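Local coordinates for putative NADP oxidoreductase BF3122 (Bacteroides fragilis, PDB 3D1L), which is a putative NADP-dependent oxidoreductase that probably binds the nucleotide in a Rossmann-type domain, though its substrate is not known, at residues P122-S127 with K135-F140; M98-G103 with E169-L174; A18-T23 with F126-E131. All blocks are in the same frame, centred on the assembly; numbering follows the deposited sequence. Where two conformers were deposited one is given.

In the fold
The chain starts in the Rossmann-type part of the fold. Residues 18-23 open helix 20-31, and contact 3 brings them to 126-131, closing a loop of about a hundred residues. Segment 98-103, at the end of strand 97-100, lies inside that loop. It pairs in contact 2 with 169-174, so contacts 2 and 3 cross. Contact 1 is a short link from 122-127 to 135-140, nested inside contact 2. It shares Phe126 and Ser127 with contact 3. Contact 3 ties the first helix to the loop between strands 117-122 and 139-143. Contact 1 ties that loop to strand 139-143, and contact 2 ties the long helix 168-198 to the loop after strand 97-100. All three also touch the second subunit.

Contact 1 (P122-S127 with K135-F140). With MPR (2-mercapto-propion aldehyde), chain E.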
loop_
_atom_site.group_PDB
_atom_site.type_symbol
_atom_site.label_atom_id
_atom_site.label_comp_id
_atom_site.label_asym_id
_atom_site.label_seq_id
_atom_site.Cartn_x
_atom_site.Cartn_y
_atom_site.Cartn_z
ATOM N N PRO B 122 15.051 -13.784 -7.548
ATOM C CA PRO B 122 13.679 -13.358 -7.828
ATOM C C PRO B 122 13.360 -12.063 -7.077
ATOM O O PRO B 122 13.434 -12.042 -5.859
ATOM C CB PRO B 122 12.830 -14.521 -7.304
ATOM C CG PRO B 122 13.650 -15.150 -6.190
ATOM C CD PRO B 122 15.123 -14.800 -6.473
HETATM N N MSE B 123 13.036 -10.998 -7.810
HETATM C CA MSE B 123 12.867 -9.657 -7.233
HETATM C C MSE B 123 11.388 -9.418 -7.002
HETATM O O MSE B 123 10.604 -9.261 -7.932
HETATM C CB MSE B 123 13.424 -8.599 -8.199
HETATM C CG MSE B 123 13.593 -7.212 -7.601
HETATM SE SE MSE B 123 14.320 -5.946 -8.889
HETATM C CE MSE B 123 12.865 -6.038 -10.158
ATOM N N GLN B 124 11.007 -9.427 -5.745
ATOM C CA GLN B 124 9.622 -9.264 -5.342
ATOM C C GLN B 124 9.660 -9.100 -3.845
ATOM O O GLN B 124 10.611 -9.519 -3.203
ATOM C CB GLN B 124 8.789 -10.507 -5.739
ATOM C CG GLN B 124 7.254 -10.408 -5.556
ATOM C CD GLN B 124 6.678 -9.098 -6.073
ATOM O OE1 GLN B 124 6.863 -8.042 -5.461
ATOM N NE2 GLN B 124 5.995 -9.154 -7.213
ATOM N N THR B 125 8.629 -8.482 -3.291
ATOM C CA THR B 125 8.488 -8.389 -1.863
ATOM C C THR B 125 7.891 -9.731 -1.394
ATOM O O THR B 125 6.879 -10.205 -1.938
ATOM C CB THR B 125 7.672 -7.135 -1.492
ATOM O OG1 THR B 125 7.475 -7.067 -0.089
ATOM C CG2 THR B 125 6.331 -7.100 -2.198
ATOM N N PHE B 126 8.541 -10.370 -0.425
ATOM C CA PHE B 126 8.102 -11.718 0.024
ATOM C C PHE B 126 7.782 -11.699 1.497
ATOM O O PHE B 126 8.438 -11.017 2.259
ATOM C CB PHE B 126 9.201 -12.766 -0.189
ATOM C CG PHE B 126 9.496 -13.069 -1.631
ATOM C CD1 PHE B 126 8.579 -13.770 -2.420
ATOM C CD2 PHE B 126 10.687 -12.666 -2.195
ATOM C CE1 PHE B 126 8.858 -14.066 -3.719
ATOM C CE2 PHE B 126 10.971 -12.962 -3.512
ATOM C CZ PHE B 126 10.063 -13.662 -4.273
ATOM N N SER B 127 6.777 -12.452 1.898
ATOM C CA SER B 127 6.454 -12.629 3.308
ATOM C C SER B 127 6.027 -14.072 3.431
ATOM O O SER B 127 5.473 -14.631 2.491
ATOM C CB SER B 127 5.306 -11.712 3.749
ATOM O OG SER B 127 5.722 -10.352 3.831
ATOM N N LYS B 135 4.629 -16.469 -11.539
ATOM C CA LYS B 135 4.562 -16.260 -12.992
ATOM C C LYS B 135 5.001 -14.859 -13.419
ATOM O O LYS B 135 5.678 -14.704 -14.446
ATOM C CB LYS B 135 3.191 -16.609 -13.585
ATOM C CG LYS B 135 2.874 -18.120 -13.556
ATOM C CD LYS B 135 3.687 -18.923 -14.583
ATOM C CE LYS B 135 3.607 -20.436 -14.303
ATOM N NZ LYS B 135 4.310 -21.251 -15.338
ATOM N N GLU B 136 4.663 -13.845 -12.631
ATOM C CA GLU B 136 5.058 -12.495 -13.022
ATOM C C GLU B 136 6.243 -11.854 -12.271
ATOM O O GLU B 136 6.483 -10.652 -12.404
ATOM C CB GLU B 136 3.836 -11.583 -13.100
ATOM C CG GLU B 136 3.011 -11.866 -14.371
ATOM C CD GLU B 136 3.770 -11.552 -15.673
ATOM O OE1 GLU B 136 4.061 -10.362 -15.907
ATOM O OE2 GLU B 136 4.058 -12.478 -16.471
ATOM N N ILE B 137 6.996 -12.671 -11.544
ATOM C CA ILE B 137 8.175 -12.208 -10.816
ATOM C C ILE B 137 9.423 -12.095 -11.714
ATOM O O ILE B 137 9.872 -13.083 -12.306
ATOM C CB ILE B 137 8.456 -13.064 -9.521
ATOM C CG1 ILE B 137 7.227 -13.008 -8.585
ATOM C CG2 ILE B 137 9.678 -12.531 -8.790
ATOM C CD1 ILE B 137 7.337 -13.840 -7.295
ATOM N N PRO B 138 9.972 -10.878 -11.841
ATOM C CA PRO B 138 11.275 -10.762 -12.513
ATOM C C PRO B 138 12.345 -11.624 -11.810
ATOM O O PRO B 138 12.606 -11.447 -10.609
ATOM C CB PRO B 138 11.616 -9.274 -12.383
ATOM C CG PRO B 138 10.318 -8.586 -12.075
ATOM C CD PRO B 138 9.446 -9.575 -11.382
ATOM N N PHE B 139 12.933 -12.558 -12.553
ATOM C CA PHE B 139 13.929 -13.473 -12.015
ATOM C C PHE B 139 15.255 -13.188 -12.739
ATOM O O PHE B 139 15.362 -13.463 -13.921
ATOM C CB PHE B 139 13.494 -14.890 -12.365
ATOM C CG PHE B 139 13.512 -15.850 -11.240
ATOM C CD1 PHE B 139 14.699 -16.234 -10.640
ATOM C CD2 PHE B 139 12.331 -16.439 -10.826
ATOM C CE1 PHE B 139 14.692 -17.166 -9.626
ATOM C CE2 PHE B 139 12.314 -17.380 -9.823
ATOM C CZ PHE B 139 13.475 -17.751 -9.218
ATOM N N PHE B 140 16.259 -12.665 -12.039
ATOM C CA PHE B 140 17.559 -12.355 -12.644
ATOM C C PHE B 140 18.614 -13.398 -12.357
ATOM O O PHE B 140 18.765 -13.845 -11.199
ATOM C CB PHE B 140 18.024 -10.980 -12.206
ATOM C CG PHE B 140 16.987 -9.934 -12.431
ATOM C CD1 PHE B 140 16.886 -9.296 -13.665
ATOM C CD2 PHE B 140 16.065 -9.628 -11.430
ATOM C CE1 PHE B 140 15.916 -8.350 -13.890
ATOM C CE2 PHE B 140 15.093 -8.695 -11.656
ATOM C CZ PHE B 140 15.019 -8.050 -12.885
HETATM C C1 MPR E . 14.295 -5.405 -1.839
HETATM O O MPR E . 14.679 -4.991 -0.708
HETATM C C2 MPR E . 13.015 -5.066 -2.540
HETATM C C3 MPR E . 12.537 -6.028 -3.618
HETATM S S3 MPR E . 10.727 -5.977 -3.811
#
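Ile137 is the bump of this contact, and the extended run Pro122 to Phe126 supplies the hollow. The two branches of Ile137 are used separately. CG2 presses against the backbone, with Ile137 CG2 3.5 Å from Met123 O, and also meets the CB atoms of Pro122 and Gln124. CD1 runs further and touches both Gln124 CG and the Phe126 ring, with Ile137 CD1 3.9 Å from Phe126 CE1. A second fit lies where strand 117-122 runs out beside strand 139-143. Pro122 and Phe139 form an antiparallel, non-hydrogen-bonded pair with both side chains on the same face of the sheet. Pro122 CB sits over the centre of the Phe139 ring, 3.8 Å from the centroid, a CH-pi contact.

Met123, a selenomethionine, makes the third. Its chain is extended until chi3 (62°) turns the methyl aside. Met123 CE then touches the edge of the Phe140 ring, 3.8 Å from Phe140 CE2, and also packs on Pro138 CG. The selenium meets the same ring obliquely, as a Met-aromatic contact.

One backbone bond joins the segments: Met123 N to Pro138 O, 2.9 Å and almost straight. Gln124 bends at chi2 (45°), and its OE1 accepts from Thr125 N at 2.8 Å, in the carbonyl plane. The ligand sulfur MPR S3 is 3.3 Å from that same Thr125 N.

Across the segments, then, shape and apolar contact do most of the work. Gln124 NE2 and Thr125 OG1 turn instead to the second subunit, bonding to Pro208 O and Lys216 NZ of that chain. These bonds probably help to position Gln124 and Thr125, which line the MPR pocket.

Contact 2 (M98-G103 with E169-L174)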
loop_
_atom_site.group_PDB
_atom_site.type_symbol
_atom_site.label_atom_id
_atom_site.label_comp_id
_atom_site.label_asym_id
_atom_site.label_seq_id
_atom_site.Cartn_x
_atom_site.Cartn_y
_atom_site.Cartn_z
HETATM N N MSE B 98 26.347 -23.731 -6.636
HETATM C CA MSE B 98 25.998 -22.859 -5.479
HETATM C C MSE B 98 25.568 -21.503 -5.967
HETATM O O MSE B 98 26.324 -20.800 -6.656
HETATM C CB MSE B 98 27.107 -22.626 -4.436
HETATM C CG MSE B 98 28.351 -23.430 -4.534
HETATM SE SE MSE B 98 28.083 -25.329 -4.470
HETATM C CE MSE B 98 27.127 -25.360 -2.795
ATOM N N VAL B 99 24.352 -21.140 -5.599
ATOM C CA VAL B 99 23.816 -19.828 -5.922
ATOM C C VAL B 99 23.368 -19.101 -4.665
ATOM O O VAL B 99 23.011 -19.716 -3.657
ATOM C CB VAL B 99 22.654 -19.907 -6.971
ATOM C CG1 VAL B 99 23.106 -20.669 -8.214
ATOM C CG2 VAL B 99 21.382 -20.528 -6.375
ATOM N N HIS B 100 23.420 -17.777 -4.712
ATOM C CA HIS B 100 22.758 -16.995 -3.685
ATOM C C HIS B 100 21.628 -16.198 -4.303
ATOM O O HIS B 100 21.498 -16.147 -5.522
ATOM C CB HIS B 100 23.735 -16.137 -2.905
ATOM C CG HIS B 100 24.352 -15.041 -3.696
ATOM N ND1 HIS B 100 23.659 -13.896 -4.045
ATOM C CD2 HIS B 100 25.604 -14.891 -4.191
ATOM C CE1 HIS B 100 24.465 -13.085 -4.710
ATOM N NE2 HIS B 100 25.647 -13.666 -4.817
ATOM N N THR B 101 20.800 -15.612 -3.454
ATOM C CA THR B 101 19.574 -14.957 -3.888
ATOM C C THR B 101 19.563 -13.457 -3.587
ATOM O O THR B 101 18.490 -12.826 -3.559
ATOM C CB THR B 101 18.387 -15.591 -3.190
ATOM O OG1 THR B 101 18.625 -15.585 -1.783
ATOM C CG2 THR B 101 18.224 -17.039 -3.630
ATOM N N ALA B 102 20.726 -12.884 -3.310
ATOM C CA ALA B 102 20.773 -11.488 -2.882
ATOM C C ALA B 102 20.900 -10.546 -4.064
ATOM O O ALA B 102 21.677 -10.793 -4.981
ATOM C CB ALA B 102 21.878 -11.262 -1.921
ATOM N N GLY B 103 20.137 -9.451 -4.020
ATOM C CA GLY B 103 20.209 -8.396 -5.028
ATOM C C GLY B 103 21.528 -7.632 -5.032
ATOM O O GLY B 103 22.006 -7.197 -6.088
ATOM N N GLU B 169 26.174 -5.797 -11.587
ATOM C CA GLU B 169 26.077 -4.350 -11.695
ATOM C C GLU B 169 24.648 -3.933 -12.033
ATOM O O GLU B 169 24.066 -3.118 -11.334
ATOM C CB GLU B 169 27.104 -3.823 -12.723
ATOM C CG GLU B 169 27.006 -2.323 -13.015
ATOM C CD GLU B 169 28.249 -1.754 -13.715
ATOM O OE1 GLU B 169 29.021 -2.532 -14.338
ATOM O OE2 GLU B 169 28.454 -0.515 -13.649
ATOM N N GLN B 170 24.067 -4.500 -13.082
ATOM C CA GLN B 170 22.644 -4.271 -13.350
ATOM C C GLN B 170 21.788 -4.639 -12.135
ATOM O O GLN B 170 20.815 -3.956 -11.840
ATOM C CB GLN B 170 22.158 -5.082 -14.552
ATOM C CG GLN B 170 22.660 -4.679 -15.956
ATOM C CD GLN B 170 22.349 -5.769 -16.996
ATOM O OE1 GLN B 170 22.543 -6.956 -16.728
ATOM N NE2 GLN B 170 21.845 -5.369 -18.165
ATOM N N ARG B 171 22.130 -5.720 -11.442
ATOM C CA ARG B 171 21.255 -6.259 -10.386
ATOM C C ARG B 171 21.272 -5.346 -9.135
ATOM O O ARG B 171 20.251 -5.118 -8.494
ATOM C CB ARG B 171 21.632 -7.712 -10.053
ATOM C CG ARG B 171 20.731 -8.379 -9.005
ATOM C CD ARG B 171 21.144 -9.813 -8.669
ATOM N NE ARG B 171 22.473 -9.918 -8.055
ATOM C CZ ARG B 171 23.562 -10.336 -8.696
ATOM N NH1 ARG B 171 23.483 -10.705 -9.971
ATOM N NH2 ARG B 171 24.726 -10.401 -8.053
ATOM N N LYS B 172 22.440 -4.813 -8.808
ATOM C CA LYS B 172 22.523 -3.814 -7.754
ATOM C C LYS B 172 21.626 -2.620 -8.055
ATOM O O LYS B 172 20.896 -2.165 -7.185
ATOM C CB LYS B 172 23.960 -3.342 -7.531
ATOM C CG LYS B 172 24.524 -3.770 -6.207
ATOM C CD LYS B 172 25.420 -2.682 -5.566
ATOM C CE LYS B 172 26.648 -2.374 -6.431
ATOM N NZ LYS B 172 27.426 -1.213 -5.878
ATOM N N SER B 173 21.701 -2.132 -9.291
ATOM C CA SER B 173 20.881 -1.030 -9.779
ATOM C C SER B 173 19.382 -1.293 -9.603
ATOM O O SER B 173 18.643 -0.431 -9.134
ATOM C CB SER B 173 21.190 -0.794 -11.252
ATOM O OG SER B 173 22.432 -0.111 -11.392
ATOM N N LEU B 174 18.938 -2.482 -9.993
ATOM C CA LEU B 174 17.537 -2.852 -9.886
ATOM C C LEU B 174 17.144 -2.910 -8.415
ATOM O O LEU B 174 16.091 -2.421 -8.032
ATOM C CB LEU B 174 17.297 -4.199 -10.555
ATOM C CG LEU B 174 17.395 -4.191 -12.079
ATOM C CD1 LEU B 174 17.590 -5.626 -12.579
ATOM C CD2 LEU B 174 16.145 -3.558 -12.716
#
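Arg171 NH2 is gripped by two oxygens, Ser168 OG and Ile105 O, and reaches across to His100, with Arg171 NH2 4.3 Å from His100 CE1. NH1 forms a salt bridge with Glu142. The guanidinium is thus fixed from several sides.

Further back, Arg171 NE gives a weak, bent hydrogen bond to Ala102 O, 3.3 Å long with an angle of 130° at the hydrogen. Gly103 O is 3.4 Å from the same Arg171 NE. The aliphatic part of the arginine shares this approach, since Arg171 CG also lies 3.4 Å from Gly103 O. The chain leaves the helix extended and bends at chi3 (63°), which brings NE to the carbonyls.

His100 ND1 accepts from Ala102 N at 3.2 Å, in the plane of the ring, while NE2 bonds to Pro106 O. The imidazole thus links Ala102 N to the chain at Pro106, and probably helps to fix the loop that presents Ala102 O to Arg171.

The loop follows strand 97-100, one of the parallel strands of the Rossmann-type sheet. Its partner is helix 168-198, in the part related to the C-terminal domain of 6-phosphogluconate dehydrogenases. Such a junction of nucleotide-binding domain and long helix is consistent with the 6-phosphogluconate dehydrogenase-like fold.

Contact 3 (A18-T23 with F126-E131); sequences AGNLAT and FSKQRE
Lys128, Phe126 and Asn20 bury the most surface here. Lys128 lies extended along the start of helix 20-31. Its middle crosses Asn20 and Thr23 at about a right angle, with Lys128 CG 3.4 Å from Asn20 OD1. Its far end reaches the loop before the helix, where Lys128 CE is 3.5 Å from Ala18 O. One water links Ala18 O to Lys128 NZ, though the bond to the amine is weak. A second water bonds to Asn20 OD1 and, weakly, to Lys128 N.

Asn20 leans on the opposite backbone, its CB 3.4 Å from Phe126 O. A chi1 of -64° sets the amide of Asn20 against the Phe126-Ser127 backbone, and its nitrogen also comes near that carbonyl. The Phe126 ring meets Leu21 obliquely, with Phe126 CD2 3.7 Å from both Leu21 CA and Leu21 CB.

Gly19 is the N-cap of the helix. Its carbonyl accepts from two donors on opposite faces of its plane, Thr23 N at 2.9 Å and Thr23 OG1 at 2.7 Å. This ties the hydroxyl of Thr23 back to the cap residue, beside the lysine chain.

Gly19 and Ala22 fit the later positions of a GxGxxA pattern in a strand-turn-helix. That is consistent with the glycine-rich turn by which Rossmann folds bind a dinucleotide.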
loop_
_atom_site.group_PDB
_atom_site.type_symbol
_atom_site.label_atom_id
_atom_site.label_comp_id
_atom_site.label_asym_id
_atom_site.label_seq_id
_atom_site.Cartn_x
_atom_site.Cartn_y
_atom_site.Cartn_z
ATOM N N ALA B 18 16.033 -20.142 5.317
ATOM C CA ALA B 18 14.616 -20.483 5.265
ATOM C C ALA B 18 13.729 -19.253 5.517
ATOM O O ALA B 18 12.615 -19.409 6.017
ATOM C CB ALA B 18 14.305 -21.588 6.279
ATOM N N GLY B 19 14.216 -18.054 5.160
ATOM C CA GLY B 19 13.507 -16.793 5.427
ATOM C C GLY B 19 12.361 -16.593 4.455
ATOM O O GLY B 19 11.892 -17.574 3.847
ATOM N N ASN B 20 11.935 -15.337 4.268
ATOM C CA ASN B 20 10.750 -15.000 3.444
ATOM C C ASN B 20 10.863 -15.405 1.989
ATOM O O ASN B 20 10.004 -16.112 1.474
ATOM C CB ASN B 20 10.419 -13.511 3.521
ATOM C CG ASN B 20 10.016 -13.065 4.912
ATOM O OD1 ASN B 20 9.666 -13.871 5.764
ATOM N ND2 ASN B 20 10.075 -11.764 5.144
ATOM N N LEU B 21 11.936 -14.969 1.339
ATOM C CA LEU B 21 12.220 -15.282 -0.070
ATOM C C LEU B 21 12.398 -16.773 -0.252
ATOM O O LEU B 21 11.807 -17.369 -1.149
ATOM C CB LEU B 21 13.465 -14.496 -0.568
ATOM C CG LEU B 21 14.000 -14.699 -2.011
ATOM C CD1 LEU B 21 14.840 -13.495 -2.464
ATOM C CD2 LEU B 21 14.786 -15.998 -2.193
ATOM N N ALA B 22 13.194 -17.400 0.610
ATOM C CA ALA B 22 13.461 -18.832 0.482
ATOM C C ALA B 22 12.169 -19.664 0.648
ATOM O O ALA B 22 11.943 -20.616 -0.095
ATOM C CB ALA B 22 14.538 -19.261 1.473
ATOM N N THR B 23 11.318 -19.284 1.596
ATOM C CA THR B 23 10.036 -19.951 1.826
ATOM C C THR B 23 9.177 -19.929 0.564
ATOM O O THR B 23 8.720 -20.972 0.093
ATOM C CB THR B 23 9.305 -19.294 3.030
ATOM O OG1 THR B 23 10.050 -19.556 4.232
ATOM C CG2 THR B 23 7.871 -19.799 3.194
ATOM N N PHE B 126 8.541 -10.370 -0.425
ATOM C CA PHE B 126 8.102 -11.718 0.024
ATOM C C PHE B 126 7.782 -11.699 1.497
ATOM O O PHE B 126 8.438 -11.017 2.259
ATOM C CB PHE B 126 9.201 -12.766 -0.189
ATOM C CG PHE B 126 9.496 -13.069 -1.631
ATOM C CD1 PHE B 126 8.579 -13.770 -2.420
ATOM C CD2 PHE B 126 10.687 -12.666 -2.195
ATOM C CE1 PHE B 126 8.858 -14.066 -3.719
ATOM C CE2 PHE B 126 10.971 -12.962 -3.512
ATOM C CZ PHE B 126 10.063 -13.662 -4.273
ATOM N N SER B 127 6.777 -12.452 1.898
ATOM C CA SER B 127 6.454 -12.629 3.308
ATOM C C SER B 127 6.027 -14.072 3.431
ATOM O O SER B 127 5.473 -14.631 2.491
ATOM C CB SER B 127 5.306 -11.712 3.749
ATOM O OG SER B 127 5.722 -10.352 3.831
ATOM N N LYS B 128 6.295 -14.669 4.583
ATOM C CA LYS B 128 5.999 -16.084 4.811
ATOM C C LYS B 128 4.507 -16.414 4.755
ATOM O O LYS B 128 4.117 -17.413 4.149
ATOM C CB LYS B 128 6.584 -16.551 6.149
ATOM C CG LYS B 128 8.060 -16.867 6.047
ATOM C CD LYS B 128 8.585 -17.456 7.319
ATOM C CE LYS B 128 10.099 -17.359 7.342
ATOM N NZ LYS B 128 10.636 -17.642 8.705
ATOM N N GLN B 129 3.691 -15.560 5.360
ATOM C CA GLN B 129 2.247 -15.753 5.485
ATOM C C GLN B 129 1.471 -15.333 4.232
ATOM O O GLN B 129 0.241 -15.249 4.266
ATOM C CB GLN B 129 1.701 -14.918 6.655
ATOM C CG GLN B 129 2.543 -14.871 7.928
ATOM C CD GLN B 129 2.159 -13.697 8.829
ATOM O OE1 GLN B 129 3.018 -12.932 9.275
ATOM N NE2 GLN B 129 0.861 -13.547 9.089
ATOM N N ARG B 130 2.174 -15.021 3.147
ATOM C CA ARG B 130 1.547 -14.415 1.979
ATOM C C ARG B 130 2.027 -15.074 0.679
ATOM O O ARG B 130 3.233 -15.095 0.375
ATOM C CB ARG B 130 1.806 -12.896 2.003
ATOM C CG ARG B 130 1.683 -12.167 0.694
ATOM C CD ARG B 130 0.261 -11.809 0.343
ATOM N NE ARG B 130 0.226 -11.344 -1.033
ATOM C CZ ARG B 130 -0.875 -11.239 -1.773
ATOM N NH1 ARG B 130 -2.068 -11.556 -1.268
ATOM N NH2 ARG B 130 -0.772 -10.818 -3.027
ATOM N N GLU B 131 1.065 -15.618 -0.064
ATOM C CA GLU B 131 1.314 -16.355 -1.307
ATOM C C GLU B 131 1.442 -15.398 -2.474
ATOM O O GLU B 131 0.688 -14.424 -2.562
ATOM C CB GLU B 131 0.148 -17.316 -1.599
ATOM C CG GLU B 131 -0.072 -18.422 -0.559
ATOM C CD GLU B 131 0.935 -19.559 -0.685
ATOM O OE1 GLU B 131 1.984 -19.375 -1.358
ATOM O OE2 GLU B 131 0.670 -20.643 -0.110
HETATM O O HOH W 1 10.495 -20.893 7.632
HETATM O O HOH W 2 7.215 -12.770 7.271
#